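Local coordinates for protein glycosyltransferase (duf1792) (PDB 5V4A) that binds UDP as the C-terminal, GT-D-fold glycosyltransferase part of a longer protein probably linked to export of a serine-rich repeat cell-wall protein, at residues 186-191 / 212-217; 165-170 / 192-197; 60-63 / 67-70; 71-76 / 91-96. One frame throughout, in Å; residues are numbered along the deposited sequence.

How the contacts relate
The four contacts illustrate how an alpha/beta glycosyltransferase is held together by small contacts around its parallel sheets. Contacts 1 and 2 gather at the five-stranded sheet; their centres are about 10 Å apart and they touch, Ile169 and Ile196 of contact 2 packing against residues of contact 1. Contacts 3 and 4 lie by the three-stranded sheet and adjoin in sequence, with centres about 18 Å apart. Contact 4 lies across the chain's centre from contacts 1 and 2. As for the nucleotide, the side chains of Val68 and Val73 are about 13 Å and 12 Å from UDP, and that of Ile166 is about 12 Å from that of UDP-binding Ser151.

Contact 1 (186-191 / 212-217); sequences AVREHA and VQEGYR
Tyr216 reaches across to the end region of helix 180-190 and makes the close-packed half of this contact with Ala191, while Arg188 and Glu214 make the solvent half. On the inner side, CB of Ala191 lies 3.7 Å from CE1 of the Tyr216 ring. Farther along the same ring the hydroxyl is laid against the helix, its OH 3.7 Å from CA of Arg188 and also touching the start of that side chain. Val187 and Tyr216 both also rest on Leu211 and Ile196, which ties the pair of helices to the sheet. Segment 212-217 gets here through a Schellman motif: Gly215, at positive phi, ends helix 201-213 and turns the backbone toward Tyr216.

The outer side is polar and exposed. Arg188, extended from CG to NE, grips the Glu214 carboxylate side-on, NE to OE1 at 2.9 Å and NH2 to OE2 at 2.9 Å. Both bonds are nearly straight, at 166° and 169°, and both use syn lone pairs, with the two planes only 16° apart. Such a two-pronged, nearly coplanar salt bridge fixes the rotation of both charged groups, although water probably screens much of its electrostatic strength.

Contact 2 (165-170 / 192-197); sequences SIKRII and DNRLIL
Ser165 and Arg194 meet across one intervening strand of the parallel five-stranded sheet, for strand 142-148 runs between 165-171 and 195-199, which helix 180-190 joins in a beta-alpha-beta crossover. At Ser165 the hydroxyl sits between the backbone N and the carbonyl carbon (chi1 84°), where it receives the guanidinium of Arg194. NH1 gives the main bond, 2.8 Å to OG, with the oxygen 18° out of the guanidinium plane; the one from NH2 is weak. The intervening strand joins in, Asp142 OD1 bonding the same hydroxyl and Leu143 O the same NH1.

Ile166 turns its side chain to the other side of the strand, toward Phe160 and Ile145. Lys167 comes back to the contact and spreads its extended chain over one face of the guanidinium, CG 3.8 Å above the centre of the plane and CD 3.5 Å from Arg194 NE. Next in line, Arg168 takes no part and forms a salt bridge with Glu147.

The two cations are close, Lys167 NZ lying 4.2 Å from Arg194 NH2, and a water mediates between them and an acid. It accepts from Lys167 NZ and from Arg194 NE, and donates to Asp192 OD1 at 2.8 Å.

Contact 3 (60-63 / 67-70); sequences MESD and MVCL
The flat group at the heart of this contact is the peptide unit joining Met67 to Val68, for neither segment contributes an aromatic ring. Its N-H is directed at the Ser62 hydroxyl, and atom C of Met67, in the same unit, lies 3.7 Å from Ser62 OG. The other flat group nearby, the Asp63 carboxylate, is engaged close to home, where OD1 accepts from the backbone N of both Arg65 and Leu66.

The bond from Val68 N to Ser62 OG is 2.8 Å long and, at 169°, almost straight. Ser62 sends its oxygen there by setting OG anti to its own carbonyl carbon, chi1 -64°. Carbon atoms of Val68 lie beside this bond. Val68 CB approaches Ser62 OG to 3.6 Å, and CG2, the branch beside the backbone N, lies 4.0 Å from both Ser62 OG and Met60 O. Met67 points the opposite way, toward Tyr17 and Leu18 of helix 11-21, and only its CG brushes the serine oxygen.

In the fold, the chain leaving helix 48-58 turns so that the start of strand 66-70, the middle strand of a three-stranded parallel sheet, comes back past this loop. Met67 makes backbone bonds with Ser24 and Val26 of one neighbouring strand, and Val68 with Gly110 of the other. The chemistry implies that a side-chain hydroxyl here does work usually done by a strand's carbonyl: it accepts the N-H of a buried residue and so pins the loop to the sheet.

Contact 4 (71-76 / 91-96); sequences PDVFTG and NHLPHF
Leu93 makes a small apolar contact with Val73 and Phe74, fastening helix 82-103 to the loop that leaves strand 66-70. Its two methyls divide the work. CD1 goes to the valine, 3.7 Å from the backbone O of Val73 and 4.0 Å from its CG2. CD2 goes to the phenylalanine, approaching CE1 at 3.8 Å and CD1 at 4.1 Å, obliquely to the ring. The two loop side chains also pack on each other: with chi1 of Val73 at -58°, its CG2 lies between the backbone N and the carbonyl carbon, and from there it stands 4.3 Å above the centre of the Phe74 ring. One leucine tip thus touches both members of a packed pair.

Strand 66-70, helix 82-103 and strand 110-111 form a beta-alpha-beta unit, the two strands being parallel neighbours, and the contact closes its first connection. The loop begins with an inverse gamma turn centred on Asp72, whose carboxylate forms a salt bridge with Arg79. Around the contact, Trp88 of the same helix and Phe113 pack on Val73, and Tyr100, farther along the helix, meets Phe74 edge-to-face.

Pro94, directly after Leu93, interrupts the helical bonding, since its N has no hydrogen to give to the preceding turn, and the helix kinks there. Beside the kink, His95 ND1 bonds to Asn91 O at 3.1 Å, the acceptor lying in the imidazole plane.

Contact 1 (186-191 / 212-217)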
loop_
_atom_site.group_PDB
_atom_site.type_symbol
_atom_site.label_atom_id
_atom_site.label_comp_id
_atom_site.label_asym_id
_atom_site.label_seq_id
_atom_site.Cartn_x
_atom_site.Cartn_y
_atom_site.Cartn_z
ATOM N N ALA A 186 -11.406 -12.823 -27.127
ATOM C CA ALA A 186 -11.864 -13.394 -25.867
ATOM C C ALA A 186 -12.030 -12.315 -24.812
ATOM O O ALA A 186 -12.995 -12.340 -24.046
ATOM C CB ALA A 186 -10.892 -14.469 -25.383
ATOM N N VAL A 187 -11.109 -11.349 -24.771
ATOM C CA VAL A 187 -11.208 -10.276 -23.784
ATOM C C VAL A 187 -12.492 -9.485 -23.987
ATOM O O VAL A 187 -13.243 -9.243 -23.041
ATOM C CB VAL A 187 -9.969 -9.366 -23.846
ATOM C CG1 VAL A 187 -10.241 -8.053 -23.136
ATOM C CG2 VAL A 187 -8.759 -10.080 -23.213
ATOM N N ARG A 188 -12.797 -9.114 -25.235
ATOM C CA ARG A 188 -14.013 -8.343 -25.465
ATOM C C ARG A 188 -15.255 -9.099 -25.009
ATOM O O ARG A 188 -16.202 -8.484 -24.500
ATOM C CB ARG A 188 -14.127 -7.963 -26.942
ATOM C CG ARG A 188 -12.983 -7.089 -27.444
ATOM C CD ARG A 188 -13.194 -6.672 -28.935
ATOM N NE ARG A 188 -11.968 -6.102 -29.487
ATOM C CZ ARG A 188 -11.169 -6.737 -30.335
ATOM N NH1 ARG A 188 -11.483 -7.955 -30.759
ATOM N NH2 ARG A 188 -10.055 -6.161 -30.750
ATOM N N GLU A 189 -15.261 -10.426 -25.163
ATOM C CA GLU A 189 -16.432 -11.228 -24.829
ATOM C C GLU A 189 -16.623 -11.412 -23.325
ATOM O O GLU A 189 -17.762 -11.584 -22.871
ATOM C CB GLU A 189 -16.337 -12.605 -25.495
ATOM C CG GLU A 189 -17.673 -13.346 -25.571
ATOM C CD GLU A 189 -17.610 -14.757 -25.008
ATOM O OE1 GLU A 189 -18.661 -15.265 -24.554
ATOM O OE2 GLU A 189 -16.514 -15.360 -25.027
ATOM N N HIS A 190 -15.552 -11.354 -22.532
ATOM C CA HIS A 190 -15.659 -11.680 -21.112
ATOM C C HIS A 190 -15.298 -10.541 -20.174
ATOM O O HIS A 190 -15.469 -10.691 -18.957
ATOM C CB HIS A 190 -14.761 -12.880 -20.778
ATOM C CG HIS A 190 -15.157 -14.133 -21.485
ATOM N ND1 HIS A 190 -16.283 -14.850 -21.147
ATOM C CD2 HIS A 190 -14.591 -14.782 -22.526
ATOM C CE1 HIS A 190 -16.382 -15.901 -21.940
ATOM N NE2 HIS A 190 -15.376 -15.877 -22.795
ATOM N N ALA A 191 -14.841 -9.401 -20.687
ATOM C CA ALA A 191 -14.275 -8.398 -19.794
ATOM C C ALA A 191 -15.360 -7.687 -18.999
ATOM O O ALA A 191 -15.159 -7.383 -17.820
ATOM C CB ALA A 191 -13.439 -7.389 -20.583
ATOM N N VAL A 212 -6.155 -0.567 -24.414
ATOM C CA VAL A 212 -6.320 0.824 -23.991
ATOM C C VAL A 212 -6.984 1.643 -25.092
ATOM O O VAL A 212 -7.873 2.465 -24.834
ATOM C CB VAL A 212 -4.953 1.424 -23.605
ATOM C CG1 VAL A 212 -5.042 2.942 -23.491
ATOM C CG2 VAL A 212 -4.448 0.803 -22.289
ATOM N N GLN A 213 -6.598 1.398 -26.339
ATOM C CA GLN A 213 -7.169 2.165 -27.443
ATOM C C GLN A 213 -8.671 1.936 -27.555
ATOM O O GLN A 213 -9.398 2.785 -28.089
ATOM C CB GLN A 213 -6.466 1.797 -28.748
ATOM C CG GLN A 213 -4.948 1.944 -28.702
ATOM C CD GLN A 213 -4.460 3.237 -28.054
ATOM O OE1 GLN A 213 -4.879 4.339 -28.418
ATOM N NE2 GLN A 213 -3.561 3.102 -27.084
ATOM N N GLU A 214 -9.141 0.768 -27.118
ATOM C CA GLU A 214 -10.554 0.434 -27.093
ATOM C C GLU A 214 -11.228 0.802 -25.781
ATOM O O GLU A 214 -12.383 0.423 -25.564
ATOM C CB GLU A 214 -10.747 -1.049 -27.394
ATOM C CG GLU A 214 -10.268 -1.432 -28.767
ATOM C CD GLU A 214 -10.533 -2.883 -29.066
ATOM O OE1 GLU A 214 -11.668 -3.330 -28.804
ATOM O OE2 GLU A 214 -9.610 -3.573 -29.556
ATOM N N GLY A 215 -10.525 1.487 -24.886
ATOM C CA GLY A 215 -11.157 2.024 -23.694
ATOM C C GLY A 215 -11.229 1.114 -22.485
ATOM O O GLY A 215 -11.997 1.417 -21.560
ATOM N N TYR A 216 -10.466 0.016 -22.459
ATOM C CA TYR A 216 -10.335 -0.849 -21.290
ATOM C C TYR A 216 -9.188 -0.387 -20.397
ATOM O O TYR A 216 -8.291 0.350 -20.820
ATOM C CB TYR A 216 -10.079 -2.309 -21.680
ATOM C CG TYR A 216 -11.174 -2.963 -22.490
ATOM C CD1 TYR A 216 -12.211 -3.642 -21.865
ATOM C CD2 TYR A 216 -11.167 -2.907 -23.881
ATOM C CE1 TYR A 216 -13.218 -4.242 -22.605
ATOM C CE2 TYR A 216 -12.177 -3.499 -24.628
ATOM C CZ TYR A 216 -13.200 -4.161 -23.982
ATOM O OH TYR A 216 -14.205 -4.756 -24.711
ATOM N N ARG A 217 -9.210 -0.855 -19.148
ATOM C CA ARG A 217 -8.103 -0.643 -18.228
ATOM C C ARG A 217 -7.388 -1.964 -17.996
ATOM O O ARG A 217 -8.016 -2.963 -17.637
ATOM C CB ARG A 217 -8.556 -0.048 -16.892
ATOM C CG ARG A 217 -7.335 0.315 -16.064
ATOM C CD ARG A 217 -7.602 0.974 -14.736
ATOM N NE ARG A 217 -6.300 1.280 -14.142
ATOM C CZ ARG A 217 -5.999 1.270 -12.852
ATOM N NH1 ARG A 217 -6.923 0.988 -11.945
ATOM N NH2 ARG A 217 -4.761 1.590 -12.481
#

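Contact 2 (165-170 / 192-197)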
loop_
_atom_site.group_PDB
_atom_site.type_symbol
_atom_site.label_atom_id
_atom_site.label_comp_id
_atom_site.label_asym_id
_atom_site.label_seq_id
_atom_site.Cartn_x
_atom_site.Cartn_y
_atom_site.Cartn_z
ATOM N N SER A 165 -13.774 -11.165 -7.487
ATOM C CA SER A 165 -14.016 -12.351 -8.294
ATOM C C SER A 165 -12.959 -12.391 -9.378
ATOM O O SER A 165 -12.325 -11.377 -9.678
ATOM C CB SER A 165 -15.416 -12.345 -8.912
ATOM O OG SER A 165 -15.428 -11.595 -10.114
ATOM N N ILE A 166 -12.769 -13.582 -9.951
ATOM C CA ILE A 166 -11.730 -13.819 -10.950
ATOM C C ILE A 166 -12.310 -14.638 -12.098
ATOM O O ILE A 166 -12.949 -15.677 -11.878
ATOM C CB ILE A 166 -10.502 -14.547 -10.353
ATOM C CG1 ILE A 166 -9.883 -13.746 -9.206
ATOM C CG2 ILE A 166 -9.456 -14.803 -11.428
ATOM C CD1 ILE A 166 -8.757 -14.513 -8.513
ATOM N N LYS A 167 -12.110 -14.145 -13.318
ATOM C CA LYS A 167 -12.236 -14.931 -14.534
ATOM C C LYS A 167 -10.871 -14.962 -15.208
ATOM O O LYS A 167 -10.097 -13.996 -15.130
ATOM C CB LYS A 167 -13.304 -14.346 -15.492
ATOM C CG LYS A 167 -14.741 -14.597 -15.042
ATOM C CD LYS A 167 -15.752 -14.008 -15.986
ATOM C CE LYS A 167 -17.157 -14.486 -15.685
ATOM N NZ LYS A 167 -18.153 -13.797 -16.549
ATOM N N ARG A 168 -10.573 -16.069 -15.881
ATOM C CA ARG A 168 -9.292 -16.191 -16.559
ATOM C C ARG A 168 -9.468 -16.631 -18.005
ATOM O O ARG A 168 -10.278 -17.512 -18.320
ATOM C CB ARG A 168 -8.305 -17.189 -15.850
ATOM C CG ARG A 168 -8.258 -17.107 -14.328
ATOM C CD ARG A 168 -7.279 -18.115 -13.683
ATOM N NE ARG A 168 -7.055 -17.846 -12.259
ATOM C CZ ARG A 168 -5.895 -17.498 -11.693
ATOM N NH1 ARG A 168 -4.790 -17.354 -12.409
ATOM N NH2 ARG A 168 -5.844 -17.270 -10.378
ATOM N N ILE A 169 -8.688 -15.988 -18.870
ATOM C CA ILE A 169 -8.504 -16.360 -20.262
ATOM C C ILE A 169 -7.121 -16.980 -20.337
ATOM O O ILE A 169 -6.129 -16.288 -20.084
ATOM C CB ILE A 169 -8.585 -15.134 -21.187
ATOM C CG1 ILE A 169 -9.916 -14.384 -21.052
ATOM C CG2 ILE A 169 -8.297 -15.520 -22.635
ATOM C CD1 ILE A 169 -11.109 -15.108 -21.544
ATOM N N ILE A 170 -7.048 -18.272 -20.664
ATOM C CA ILE A 170 -5.791 -19.021 -20.679
ATOM C C ILE A 170 -5.232 -19.053 -22.101
ATOM O O ILE A 170 -5.936 -19.438 -23.045
ATOM C CB ILE A 170 -5.989 -20.455 -20.158
ATOM C CG1 ILE A 170 -6.505 -20.479 -18.712
ATOM C CG2 ILE A 170 -4.684 -21.221 -20.266
ATOM C CD1 ILE A 170 -5.797 -19.539 -17.737
ATOM N N ASP A 192 -16.514 -7.430 -19.612
ATOM C CA ASP A 192 -17.585 -6.661 -18.954
ATOM C C ASP A 192 -16.909 -5.416 -18.373
ATOM O O ASP A 192 -16.110 -4.770 -19.060
ATOM C CB ASP A 192 -18.329 -7.529 -17.938
ATOM C CG ASP A 192 -19.308 -8.504 -18.579
ATOM O OD1 ASP A 192 -19.409 -9.654 -18.089
ATOM O OD2 ASP A 192 -20.000 -8.123 -19.537
ATOM N N ASN A 193 -17.111 -5.103 -17.099
ATOM C CA ASN A 193 -16.427 -3.981 -16.476
ATOM C C ASN A 193 -15.259 -4.426 -15.592
ATOM O O ASN A 193 -14.818 -3.658 -14.734
ATOM C CB ASN A 193 -17.435 -3.153 -15.682
ATOM C CG ASN A 193 -18.481 -2.496 -16.580
ATOM O OD1 ASN A 193 -18.145 -1.678 -17.438
ATOM N ND2 ASN A 193 -19.750 -2.857 -16.391
ATOM N N ARG A 194 -14.719 -5.632 -15.808
ATOM C CA ARG A 194 -13.666 -6.129 -14.924
ATOM C C ARG A 194 -12.336 -5.426 -15.183
ATOM O O ARG A 194 -12.060 -4.946 -16.286
ATOM C CB ARG A 194 -13.473 -7.644 -15.074
ATOM C CG ARG A 194 -14.743 -8.457 -14.986
ATOM C CD ARG A 194 -14.570 -9.937 -15.324
ATOM N NE ARG A 194 -15.647 -10.727 -14.722
ATOM C CZ ARG A 194 -15.639 -11.240 -13.487
ATOM N NH1 ARG A 194 -14.570 -11.121 -12.703
ATOM N NH2 ARG A 194 -16.703 -11.914 -13.053
ATOM N N LEU A 195 -11.502 -5.370 -14.142
ATOM C CA LEU A 195 -10.125 -4.917 -14.294
ATOM C C LEU A 195 -9.306 -6.030 -14.940
ATOM O O LEU A 195 -9.349 -7.173 -14.479
ATOM C CB LEU A 195 -9.524 -4.553 -12.939
ATOM C CG LEU A 195 -8.018 -4.283 -12.835
ATOM C CD1 LEU A 195 -7.619 -3.117 -13.698
ATOM C CD2 LEU A 195 -7.625 -4.024 -11.374
ATOM N N ILE A 196 -8.579 -5.703 -16.011
ATOM C CA ILE A 196 -7.825 -6.698 -16.771
ATOM C C ILE A 196 -6.388 -6.692 -16.269
ATOM O O ILE A 196 -5.741 -5.638 -16.249
ATOM C CB ILE A 196 -7.878 -6.412 -18.284
ATOM C CG1 ILE A 196 -9.329 -6.445 -18.774
ATOM C CG2 ILE A 196 -7.071 -7.466 -19.045
ATOM C CD1 ILE A 196 -9.574 -5.660 -20.071
ATOM N N LEU A 197 -5.889 -7.861 -15.859
ATOM C CA LEU A 197 -4.489 -8.066 -15.496
ATOM C C LEU A 197 -3.871 -9.047 -16.477
ATOM O O LEU A 197 -4.485 -10.059 -16.808
ATOM C CB LEU A 197 -4.315 -8.644 -14.083
ATOM C CG LEU A 197 -5.058 -8.031 -12.904
ATOM C CD1 LEU A 197 -4.814 -8.810 -11.562
ATOM C CD2 LEU A 197 -4.629 -6.593 -12.810
HETATM O O HOH W 1 -17.382 -10.947 -16.701
#

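Contact 3 (60-63 / 67-70)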
loop_
_atom_site.group_PDB
_atom_site.type_symbol
_atom_site.label_atom_id
_atom_site.label_comp_id
_atom_site.label_asym_id
_atom_site.label_seq_id
_atom_site.Cartn_x
_atom_site.Cartn_y
_atom_site.Cartn_z
ATOM N N MET A 60 6.756 5.870 -26.717
ATOM C CA MET A 60 5.594 6.675 -26.364
ATOM C C MET A 60 5.742 7.318 -24.991
ATOM O O MET A 60 6.418 6.789 -24.107
ATOM C CB MET A 60 4.355 5.798 -26.407
ATOM C CG MET A 60 3.851 5.654 -27.792
ATOM S SD MET A 60 2.434 4.605 -27.719
ATOM C CE MET A 60 1.161 5.854 -27.586
ATOM N N GLU A 61 5.075 8.457 -24.810
ATOM C CA GLU A 61 5.106 9.162 -23.534
ATOM C C GLU A 61 3.963 8.725 -22.627
ATOM O O GLU A 61 2.878 8.350 -23.086
ATOM C CB GLU A 61 5.057 10.678 -23.743
ATOM C CG GLU A 61 6.066 11.171 -24.771
ATOM C CD GLU A 61 6.005 12.672 -24.980
ATOM O OE1 GLU A 61 4.888 13.234 -24.943
ATOM O OE2 GLU A 61 7.076 13.284 -25.192
ATOM N N SER A 62 4.221 8.780 -21.323
ATOM C CA SER A 62 3.277 8.306 -20.324
ATOM C C SER A 62 2.308 9.419 -19.924
ATOM O O SER A 62 2.660 10.605 -19.914
ATOM C CB SER A 62 4.024 7.789 -19.093
ATOM O OG SER A 62 4.820 6.652 -19.398
ATOM N N ASP A 63 1.081 9.021 -19.590
ATOM C CA ASP A 63 0.045 9.956 -19.163
ATOM C C ASP A 63 -0.979 9.197 -18.322
ATOM O O ASP A 63 -0.875 7.986 -18.134
ATOM C CB ASP A 63 -0.588 10.643 -20.378
ATOM C CG ASP A 63 -1.302 9.669 -21.313
ATOM O OD1 ASP A 63 -1.804 8.625 -20.859
ATOM O OD2 ASP A 63 -1.316 9.923 -22.537
ATOM N N MET A 67 0.732 4.318 -18.477
ATOM C CA MET A 67 2.109 4.502 -18.032
ATOM C C MET A 67 2.997 3.494 -18.746
ATOM O O MET A 67 2.702 2.299 -18.742
ATOM C CB MET A 67 2.247 4.319 -16.516
ATOM C CG MET A 67 3.611 4.771 -15.974
ATOM S SD MET A 67 3.783 4.678 -14.166
ATOM C CE MET A 67 3.394 2.950 -13.876
ATOM N N VAL A 68 4.080 3.981 -19.351
ATOM C CA VAL A 68 5.051 3.143 -20.054
ATOM C C VAL A 68 6.270 2.988 -19.154
ATOM O O VAL A 68 6.788 3.985 -18.636
ATOM C CB VAL A 68 5.439 3.761 -21.408
ATOM C CG1 VAL A 68 6.526 2.938 -22.080
ATOM C CG2 VAL A 68 4.192 3.939 -22.297
ATOM N N CYS A 69 6.737 1.742 -18.966
ATOM C CA CYS A 69 7.789 1.449 -18.004
ATOM C C CYS A 69 9.036 0.889 -18.669
ATOM O O CYS A 69 8.962 0.193 -19.687
ATOM C CB CYS A 69 7.298 0.469 -16.931
ATOM S SG CYS A 69 5.876 1.104 -15.989
ATOM N N LEU A 70 10.180 1.221 -18.084
ATOM C CA LEU A 70 11.490 0.726 -18.476
ATOM C C LEU A 70 12.187 0.181 -17.243
ATOM O O LEU A 70 11.806 0.507 -16.112
ATOM C CB LEU A 70 12.348 1.836 -19.098
ATOM C CG LEU A 70 11.858 2.444 -20.411
ATOM C CD1 LEU A 70 12.702 3.657 -20.750
ATOM C CD2 LEU A 70 11.910 1.410 -21.526
#

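Contact 4 (71-76 / 91-96)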
loop_
_atom_site.group_PDB
_atom_site.type_symbol
_atom_site.label_atom_id
_atom_site.label_comp_id
_atom_site.label_asym_id
_atom_site.label_seq_id
_atom_site.Cartn_x
_atom_site.Cartn_y
_atom_site.Cartn_z
ATOM N N PRO A 71 13.208 -0.661 -17.412
ATOM C CA PRO A 71 13.974 -1.103 -16.241
ATOM C C PRO A 71 14.680 0.080 -15.584
ATOM O O PRO A 71 15.232 0.952 -16.261
ATOM C CB PRO A 71 14.966 -2.126 -16.819
ATOM C CG PRO A 71 14.973 -1.910 -18.282
ATOM C CD PRO A 71 13.656 -1.319 -18.653
ATOM N N ASP A 72 14.607 0.133 -14.252
ATOM C CA ASP A 72 15.224 1.202 -13.464
ATOM C C ASP A 72 16.703 0.867 -13.238
ATOM O O ASP A 72 17.154 0.548 -12.133
ATOM C CB ASP A 72 14.447 1.381 -12.162
ATOM C CG ASP A 72 14.892 2.590 -11.359
ATOM O OD1 ASP A 72 15.848 3.273 -11.777
ATOM O OD2 ASP A 72 14.273 2.861 -10.304
ATOM N N VAL A 73 17.477 0.952 -14.326
ATOM C CA VAL A 73 18.852 0.453 -14.327
ATOM C C VAL A 73 19.841 1.496 -14.830
ATOM O O VAL A 73 21.058 1.288 -14.776
ATOM C CB VAL A 73 18.970 -0.833 -15.170
ATOM C CG1 VAL A 73 18.030 -1.901 -14.643
ATOM C CG2 VAL A 73 18.696 -0.541 -16.635
ATOM N N PHE A 74 19.345 2.628 -15.313
ATOM C CA PHE A 74 20.258 3.623 -15.858
ATOM C C PHE A 74 20.958 4.430 -14.773
ATOM O O PHE A 74 21.791 5.283 -15.092
ATOM C CB PHE A 74 19.498 4.541 -16.816
ATOM C CG PHE A 74 18.742 3.793 -17.875
ATOM C CD1 PHE A 74 19.396 3.279 -18.980
ATOM C CD2 PHE A 74 17.386 3.550 -17.732
ATOM C CE1 PHE A 74 18.701 2.566 -19.952
ATOM C CE2 PHE A 74 16.684 2.842 -18.694
ATOM C CZ PHE A 74 17.345 2.347 -19.806
ATOM N N THR A 75 20.667 4.152 -13.505
ATOM C CA THR A 75 21.326 4.818 -12.391
ATOM C C THR A 75 21.203 3.923 -11.167
ATOM O O THR A 75 20.396 2.992 -11.133
ATOM C CB THR A 75 20.712 6.190 -12.115
ATOM O OG1 THR A 75 21.557 6.918 -11.221
ATOM C CG2 THR A 75 19.331 6.038 -11.482
ATOM N N GLY A 76 22.009 4.233 -10.152
ATOM C CA GLY A 76 21.921 3.604 -8.847
ATOM C C GLY A 76 21.737 2.099 -8.822
ATOM O O GLY A 76 20.832 1.593 -8.150
ATOM N N ASN A 91 26.283 -6.868 -19.215
ATOM C CA ASN A 91 25.642 -7.650 -20.268
ATOM C C ASN A 91 24.603 -6.844 -21.035
ATOM O O ASN A 91 24.734 -6.682 -22.254
ATOM C CB ASN A 91 25.033 -8.923 -19.660
ATOM C CG ASN A 91 24.656 -9.950 -20.704
ATOM O OD1 ASN A 91 24.981 -9.804 -21.884
ATOM N ND2 ASN A 91 23.999 -11.023 -20.265
ATOM N N HIS A 92 23.576 -6.325 -20.369
ATOM C CA HIS A 92 22.476 -5.710 -21.103
ATOM C C HIS A 92 22.846 -4.328 -21.632
ATOM O O HIS A 92 22.781 -4.074 -22.839
ATOM C CB HIS A 92 21.238 -5.621 -20.217
ATOM C CG HIS A 92 19.989 -5.295 -20.972
ATOM N ND1 HIS A 92 19.387 -6.189 -21.831
ATOM C CD2 HIS A 92 19.236 -4.172 -21.008
ATOM C CE1 HIS A 92 18.311 -5.632 -22.356
ATOM N NE2 HIS A 92 18.197 -4.408 -21.872
ATOM N N LEU A 93 23.228 -3.425 -20.740
ATOM C CA LEU A 93 23.484 -2.034 -21.097
ATOM C C LEU A 93 24.698 -1.885 -22.010
ATOM O O LEU A 93 24.700 -0.989 -22.865
ATOM C CB LEU A 93 23.630 -1.183 -19.834
ATOM C CG LEU A 93 22.306 -0.999 -19.080
ATOM C CD1 LEU A 93 22.538 -0.308 -17.755
ATOM C CD2 LEU A 93 21.304 -0.211 -19.921
ATOM N N PRO A 94 25.768 -2.674 -21.844
ATOM C CA PRO A 94 26.808 -2.677 -22.886
ATOM C C PRO A 94 26.268 -2.897 -24.296
ATOM O O PRO A 94 26.685 -2.195 -25.223
ATOM C CB PRO A 94 27.732 -3.810 -22.434
ATOM C CG PRO A 94 27.639 -3.756 -20.937
ATOM C CD PRO A 94 26.226 -3.365 -20.621
ATOM N N HIS A 95 25.348 -3.851 -24.481
ATOM C CA HIS A 95 24.774 -4.099 -25.800
ATOM C C HIS A 95 23.820 -2.988 -26.224
ATOM O O HIS A 95 23.941 -2.448 -27.329
ATOM C CB HIS A 95 24.050 -5.448 -25.834
ATOM C CG HIS A 95 24.944 -6.617 -26.117
ATOM N ND1 HIS A 95 25.480 -7.408 -25.123
ATOM C CD2 HIS A 95 25.398 -7.127 -27.287
ATOM C CE1 HIS A 95 26.220 -8.357 -25.669
ATOM N NE2 HIS A 95 26.188 -8.207 -26.981
ATOM N N PHE A 96 22.864 -2.627 -25.364
ATOM C CA PHE A 96 21.659 -1.944 -25.825
ATOM C C PHE A 96 21.483 -0.520 -25.304
ATOM O O PHE A 96 20.417 0.066 -25.525
ATOM C CB PHE A 96 20.415 -2.760 -25.453
ATOM C CG PHE A 96 20.434 -4.168 -25.965
ATOM C CD1 PHE A 96 20.668 -4.433 -27.303
ATOM C CD2 PHE A 96 20.210 -5.231 -25.104
ATOM C CE1 PHE A 96 20.691 -5.739 -27.783
ATOM C CE2 PHE A 96 20.230 -6.537 -25.570
ATOM C CZ PHE A 96 20.472 -6.793 -26.917
#